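Local coordinates for L-Ala-D/L-Glu Epimerase (Escherichia coli, PDB 1JPD), which belongs to the enolase superfamily and pairs an enolase-type N-terminal domain with a TIM-barrel-like C-terminal domain, at residues H232-L237 with A260-T265; V247-D252 with F272-G277. All coordinates share one frame; numbering follows the deposited sequence.

Contact 1: H232-L237 with A260-T265; sequences HTRSNL and ALALAT
Arg234 and Leu263 meet where a loop of the enolase-type barrel domain lies over helix 257-269. The loop follows strand 225-227 and leads into helix 237-240.

The apolar contacts centre on Leu263. Its CG is anti to the backbone N (chi1 174°), and this brings both methyls to the loop. Leu263 CD1 lies 4.0 Å from Leu237 CD1, and these two side chains meet at a slant. Leu263 CD2 comes to 3.8 Å from His232 O. Arg234 CG packs over the helix backbone, 3.7 Å from Leu263 CA. Behind the contact, Leu263 also touches Ile249 of the barrel sheet.

The charged end of Arg234 adds a second kind of contact. The chain bends at chi3 (-68°), and one face of the guanidinium rests over the Ala262 methyl, off-centre toward the rim. The charge itself is answered from the same helix: Arg234 NE forms a salt bridge with Glu259.

Within 232-237, hydrogen bonds hold the loop in shape; none joins it to residues 260-265. Thr233 OG1 accepts from Ser235 N in an ST turn. Asn236 OD1 takes two backbone N-H groups. His232 N approaches from above the carbonyl plane, whereas Thr233 N lies nearly in line with the C=O bond, with Thr233 N to Asn236 OD1 at 3.1 Å.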
loop_
_atom_site.group_PDB
_atom_site.type_symbol
_atom_site.label_atom_id
_atom_site.label_comp_id
_atom_site.label_asym_id
_atom_site.label_seq_id
_atom_site.Cartn_x
_atom_site.Cartn_y
_atom_site.Cartn_z
ATOM N N HIS A 232 -5.723 5.210 7.961
ATOM C CA HIS A 232 -6.137 5.778 6.672
ATOM C C HIS A 232 -5.430 7.095 6.386
ATOM O O HIS A 232 -4.730 7.241 5.380
ATOM C CB HIS A 232 -7.634 6.086 6.622
ATOM C CG HIS A 232 -8.519 4.922 6.922
ATOM N ND1 HIS A 232 -9.822 4.858 6.477
ATOM C CD2 HIS A 232 -8.322 3.814 7.673
ATOM C CE1 HIS A 232 -10.391 3.762 6.945
ATOM N NE2 HIS A 232 -9.503 3.111 7.675
ATOM N N THR A 233 -5.656 8.062 7.271
ATOM C CA THR A 233 -5.081 9.393 7.125
ATOM C C THR A 233 -4.508 9.890 8.451
ATOM O O THR A 233 -4.548 9.178 9.450
ATOM C CB THR A 233 -6.159 10.398 6.655
ATOM O OG1 THR A 233 -7.096 10.623 7.716
ATOM C CG2 THR A 233 -6.914 9.849 5.451
ATOM N N ARG A 234 -3.992 11.117 8.460
ATOM C CA ARG A 234 -3.428 11.704 9.677
ATOM C C ARG A 234 -4.454 11.722 10.805
ATOM O O ARG A 234 -4.103 11.698 11.982
ATOM C CB ARG A 234 -2.948 13.128 9.401
ATOM C CG ARG A 234 -1.690 13.188 8.551
ATOM C CD ARG A 234 -1.436 14.581 8.061
ATOM N NE ARG A 234 -2.448 14.987 7.091
ATOM C CZ ARG A 234 -2.580 16.226 6.626
ATOM N NH1 ARG A 234 -1.767 17.184 7.051
ATOM N NH2 ARG A 234 -3.518 16.506 5.732
ATOM N N SER A 235 -5.724 11.746 10.423
ATOM C CA SER A 235 -6.838 11.774 11.357
ATOM C C SER A 235 -6.862 10.605 12.356
ATOM O O SER A 235 -7.369 10.754 13.470
ATOM C CB SER A 235 -8.142 11.818 10.552
ATOM O OG SER A 235 -9.291 11.767 11.376
ATOM N N ASN A 236 -6.322 9.450 11.970
ATOM C CA ASN A 236 -6.314 8.292 12.867
ATOM C C ASN A 236 -5.078 8.262 13.779
ATOM O O ASN A 236 -5.040 7.519 14.766
ATOM C CB ASN A 236 -6.374 6.973 12.068
ATOM C CG ASN A 236 -7.442 6.981 10.970
ATOM O OD1 ASN A 236 -7.168 7.348 9.827
ATOM N ND2 ASN A 236 -8.661 6.578 11.315
ATOM N N LEU A 237 -4.072 9.074 13.463
ATOM C CA LEU A 237 -2.840 9.087 14.253
ATOM C C LEU A 237 -3.019 9.153 15.768
ATOM O O LEU A 237 -2.258 8.537 16.512
ATOM C CB LEU A 237 -1.924 10.221 13.789
ATOM C CG LEU A 237 -1.254 9.915 12.449
ATOM C CD1 LEU A 237 -0.388 11.079 11.998
ATOM C CD2 LEU A 237 -0.426 8.657 12.602
ATOM N N ALA A 260 -0.774 11.186 1.530
ATOM C CA ALA A 260 0.228 10.189 1.888
ATOM C C ALA A 260 1.496 10.898 2.369
ATOM O O ALA A 260 2.035 10.560 3.423
ATOM C CB ALA A 260 0.541 9.295 0.688
ATOM N N LEU A 261 1.960 11.886 1.601
ATOM C CA LEU A 261 3.157 12.648 1.956
ATOM C C LEU A 261 3.007 13.345 3.306
ATOM O O LEU A 261 3.897 13.276 4.156
ATOM C CB LEU A 261 3.474 13.690 0.870
ATOM C CG LEU A 261 4.024 13.138 -0.457
ATOM C CD1 LEU A 261 3.999 14.204 -1.534
ATOM C CD2 LEU A 261 5.434 12.617 -0.239
ATOM N N ALA A 262 1.881 14.017 3.504
ATOM C CA ALA A 262 1.635 14.713 4.757
ATOM C C ALA A 262 1.519 13.715 5.907
ATOM O O ALA A 262 1.833 14.035 7.054
ATOM C CB ALA A 262 0.361 15.540 4.654
ATOM N N LEU A 263 1.061 12.505 5.593
ATOM C CA LEU A 263 0.907 11.472 6.604
ATOM C C LEU A 263 2.278 10.973 7.012
ATOM O O LEU A 263 2.533 10.767 8.193
ATOM C CB LEU A 263 0.053 10.312 6.071
ATOM C CG LEU A 263 -0.098 9.058 6.942
ATOM C CD1 LEU A 263 -0.481 9.432 8.356
ATOM C CD2 LEU A 263 -1.145 8.146 6.333
ATOM N N ALA A 264 3.159 10.790 6.034
ATOM C CA ALA A 264 4.519 10.322 6.295
ATOM C C ALA A 264 5.215 11.299 7.237
ATOM O O ALA A 264 5.745 10.908 8.278
ATOM C CB ALA A 264 5.297 10.209 4.985
ATOM N N THR A 265 5.198 12.576 6.862
ATOM C CA THR A 265 5.809 13.629 7.662
ATOM C C THR A 265 5.196 13.652 9.055
ATOM O O THR A 265 5.893 13.573 10.064
ATOM C CB THR A 265 5.573 15.021 7.033
ATOM O OG1 THR A 265 6.119 15.050 5.712
ATOM C CG2 THR A 265 6.233 16.109 7.880
#

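Contact 2: V247-D252 with F272-G277; sequences VNIKLD and FSLMLG
Val247 and Leu274 are paired on neighbouring parallel strands of the TIM-barrel-like domain, 246-249 and 273-276. The link between the strands runs through the short helix 251-254 and then helix 257-269, a beta-alpha-beta crossover. Val247 and Leu274 lie side by side and point the same way, with Val247 CG2 3.7 Å from Leu274 CD2. Ile249, on the same face, slants across Leu274. Helix 257-269 packs on this face through Ala260 and Ala264. Val247 CG1 also meets Phe272 CD2 at 3.9 Å, the two side chains roughly perpendicular.

Asn248 and Met275 take the other face. Asn248 CG is anti to the backbone N (chi1 -178°), and Asn248 ND2 reaches 3.5 Å from Met275 SD. That amide nitrogen is hydrogen-bonded to Glu205. Near the strand ends, Lys250 CG lies against the backbone of Gly277, 3.6 Å from Gly277 C.

Backbone bonds fix the register. Ile249 N donates to Met275 O, while the bond from Met275 N to Val247 O is weak. Gly277 N donates to Ile249 O over 2.8 Å, almost straight at 173°. Beyond it, one water accepts from Leu251 N and donates to Gly277 O, with 2.9 Å between the water oxygen and Gly277 O.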
loop_
_atom_site.group_PDB
_atom_site.type_symbol
_atom_site.label_atom_id
_atom_site.label_comp_id
_atom_site.label_asym_id
_atom_site.label_seq_id
_atom_site.Cartn_x
_atom_site.Cartn_y
_atom_site.Cartn_z
ATOM N N VAL A 247 2.838 2.472 10.775
ATOM C CA VAL A 247 1.605 2.647 10.015
ATOM C C VAL A 247 1.874 2.237 8.575
ATOM O O VAL A 247 2.934 2.540 8.033
ATOM C CB VAL A 247 1.112 4.119 10.025
ATOM C CG1 VAL A 247 0.821 4.565 11.444
ATOM C CG2 VAL A 247 2.150 5.025 9.387
ATOM N N ASN A 248 0.932 1.530 7.964
ATOM C CA ASN A 248 1.079 1.100 6.575
ATOM C C ASN A 248 0.348 2.119 5.695
ATOM O O ASN A 248 -0.883 2.176 5.692
ATOM C CB ASN A 248 0.464 -0.290 6.395
ATOM C CG ASN A 248 0.617 -0.824 4.981
ATOM O OD1 ASN A 248 0.444 -0.093 4.007
ATOM N ND2 ASN A 248 0.921 -2.109 4.863
ATOM N N ILE A 249 1.104 2.928 4.963
ATOM C CA ILE A 249 0.524 3.950 4.089
ATOM C C ILE A 249 0.153 3.401 2.712
ATOM O O ILE A 249 0.975 2.772 2.045
ATOM C CB ILE A 249 1.512 5.129 3.869
ATOM C CG1 ILE A 249 1.836 5.797 5.206
ATOM C CG2 ILE A 249 0.911 6.144 2.896
ATOM C CD1 ILE A 249 2.968 6.813 5.124
ATOM N N LYS A 250 -1.089 3.643 2.298
ATOM C CA LYS A 250 -1.583 3.220 0.985
ATOM C C LYS A 250 -2.351 4.385 0.393
ATOM O O LYS A 250 -3.234 4.951 1.050
ATOM C CB LYS A 250 -2.505 2.015 1.099
ATOM C CG LYS A 250 -1.792 0.746 1.463
ATOM C CD LYS A 250 -2.735 -0.436 1.432
ATOM C CE LYS A 250 -2.013 -1.684 1.864
ATOM N NZ LYS A 250 -2.873 -2.883 1.774
ATOM N N LEU A 251 -2.020 4.742 -0.843
ATOM C CA LEU A 251 -2.673 5.872 -1.500
ATOM C C LEU A 251 -4.196 5.769 -1.595
ATOM O O LEU A 251 -4.884 6.783 -1.507
ATOM C CB LEU A 251 -2.077 6.097 -2.891
ATOM C CG LEU A 251 -0.567 6.334 -2.928
ATOM C CD1 LEU A 251 -0.204 6.910 -4.288
ATOM C CD2 LEU A 251 -0.145 7.278 -1.819
ATOM N N ASP A 252 -4.726 4.561 -1.771
ATOM C CA ASP A 252 -6.172 4.386 -1.842
ATOM C C ASP A 252 -6.836 4.721 -0.501
ATOM O O ASP A 252 -7.998 5.124 -0.466
ATOM C CB ASP A 252 -6.539 2.948 -2.242
ATOM C CG ASP A 252 -6.186 2.626 -3.688
ATOM O OD1 ASP A 252 -6.662 3.341 -4.596
ATOM O OD2 ASP A 252 -5.438 1.650 -3.920
ATOM N N PHE A 272 6.153 7.430 14.831
ATOM C CA PHE A 272 5.767 6.224 14.114
ATOM C C PHE A 272 6.771 5.891 13.018
ATOM O O PHE A 272 7.358 6.786 12.412
ATOM C CB PHE A 272 4.392 6.386 13.448
ATOM C CG PHE A 272 3.243 6.532 14.409
ATOM C CD1 PHE A 272 2.803 7.792 14.803
ATOM C CD2 PHE A 272 2.567 5.410 14.875
ATOM C CE1 PHE A 272 1.697 7.931 15.644
ATOM C CE2 PHE A 272 1.463 5.540 15.715
ATOM C CZ PHE A 272 1.026 6.804 16.101
ATOM N N SER A 273 6.975 4.599 12.775
ATOM C CA SER A 273 7.852 4.166 11.692
ATOM C C SER A 273 6.896 4.007 10.504
ATOM O O SER A 273 5.687 3.857 10.697
ATOM C CB SER A 273 8.547 2.838 12.036
ATOM O OG SER A 273 7.675 1.934 12.688
ATOM N N LEU A 274 7.412 4.050 9.283
ATOM C CA LEU A 274 6.533 3.951 8.124
ATOM C C LEU A 274 6.740 2.733 7.251
ATOM O O LEU A 274 7.819 2.150 7.202
ATOM C CB LEU A 274 6.677 5.194 7.235
ATOM C CG LEU A 274 6.592 6.591 7.852
ATOM C CD1 LEU A 274 6.690 7.618 6.738
ATOM C CD2 LEU A 274 5.293 6.750 8.628
ATOM N N MET A 275 5.679 2.368 6.548
ATOM C CA MET A 275 5.702 1.259 5.615
ATOM C C MET A 275 4.875 1.742 4.427
ATOM O O MET A 275 3.928 2.501 4.608
ATOM C CB MET A 275 5.061 0.027 6.232
ATOM C CG MET A 275 5.138 -1.171 5.326
ATOM S SD MET A 275 4.218 -2.570 5.961
ATOM C CE MET A 275 4.212 -3.583 4.508
ATOM N N LEU A 276 5.240 1.339 3.216
ATOM C CA LEU A 276 4.488 1.751 2.036
ATOM C C LEU A 276 3.824 0.519 1.446
ATOM O O LEU A 276 4.505 -0.442 1.091
ATOM C CB LEU A 276 5.409 2.398 0.994
ATOM C CG LEU A 276 4.756 2.867 -0.319
ATOM C CD1 LEU A 276 3.759 3.968 -0.028
ATOM C CD2 LEU A 276 5.819 3.376 -1.291
ATOM N N GLY A 277 2.494 0.538 1.356
ATOM C CA GLY A 277 1.771 -0.597 0.804
ATOM C C GLY A 277 1.077 -0.271 -0.501
ATOM O O GLY A 277 1.269 0.798 -1.077
HETATM O O HOH W 1 -0.454 2.808 -2.209
#

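Overall arrangement
The two contacts have their centres about 9 Å apart in the barrel domain, and their segments alternate along the chain: 232-237, 247-252, 260-265, 272-277. Contact 2 joins adjacent strands near the centre of the chain. Contact 1 lies further out, where a loop meets the longer helix between those strands. Helix 257-269 therefore serves both, with Leu263 reaching the loop as well as the sheet. The contacts touch directly: Ala264 CB is 3.4 Å from Leu274 CD1, and Phe272 CZ is 3.7 Å from Leu237 O. Together they join two neighbouring strands, the helix that connects them and the loop region beside that helix.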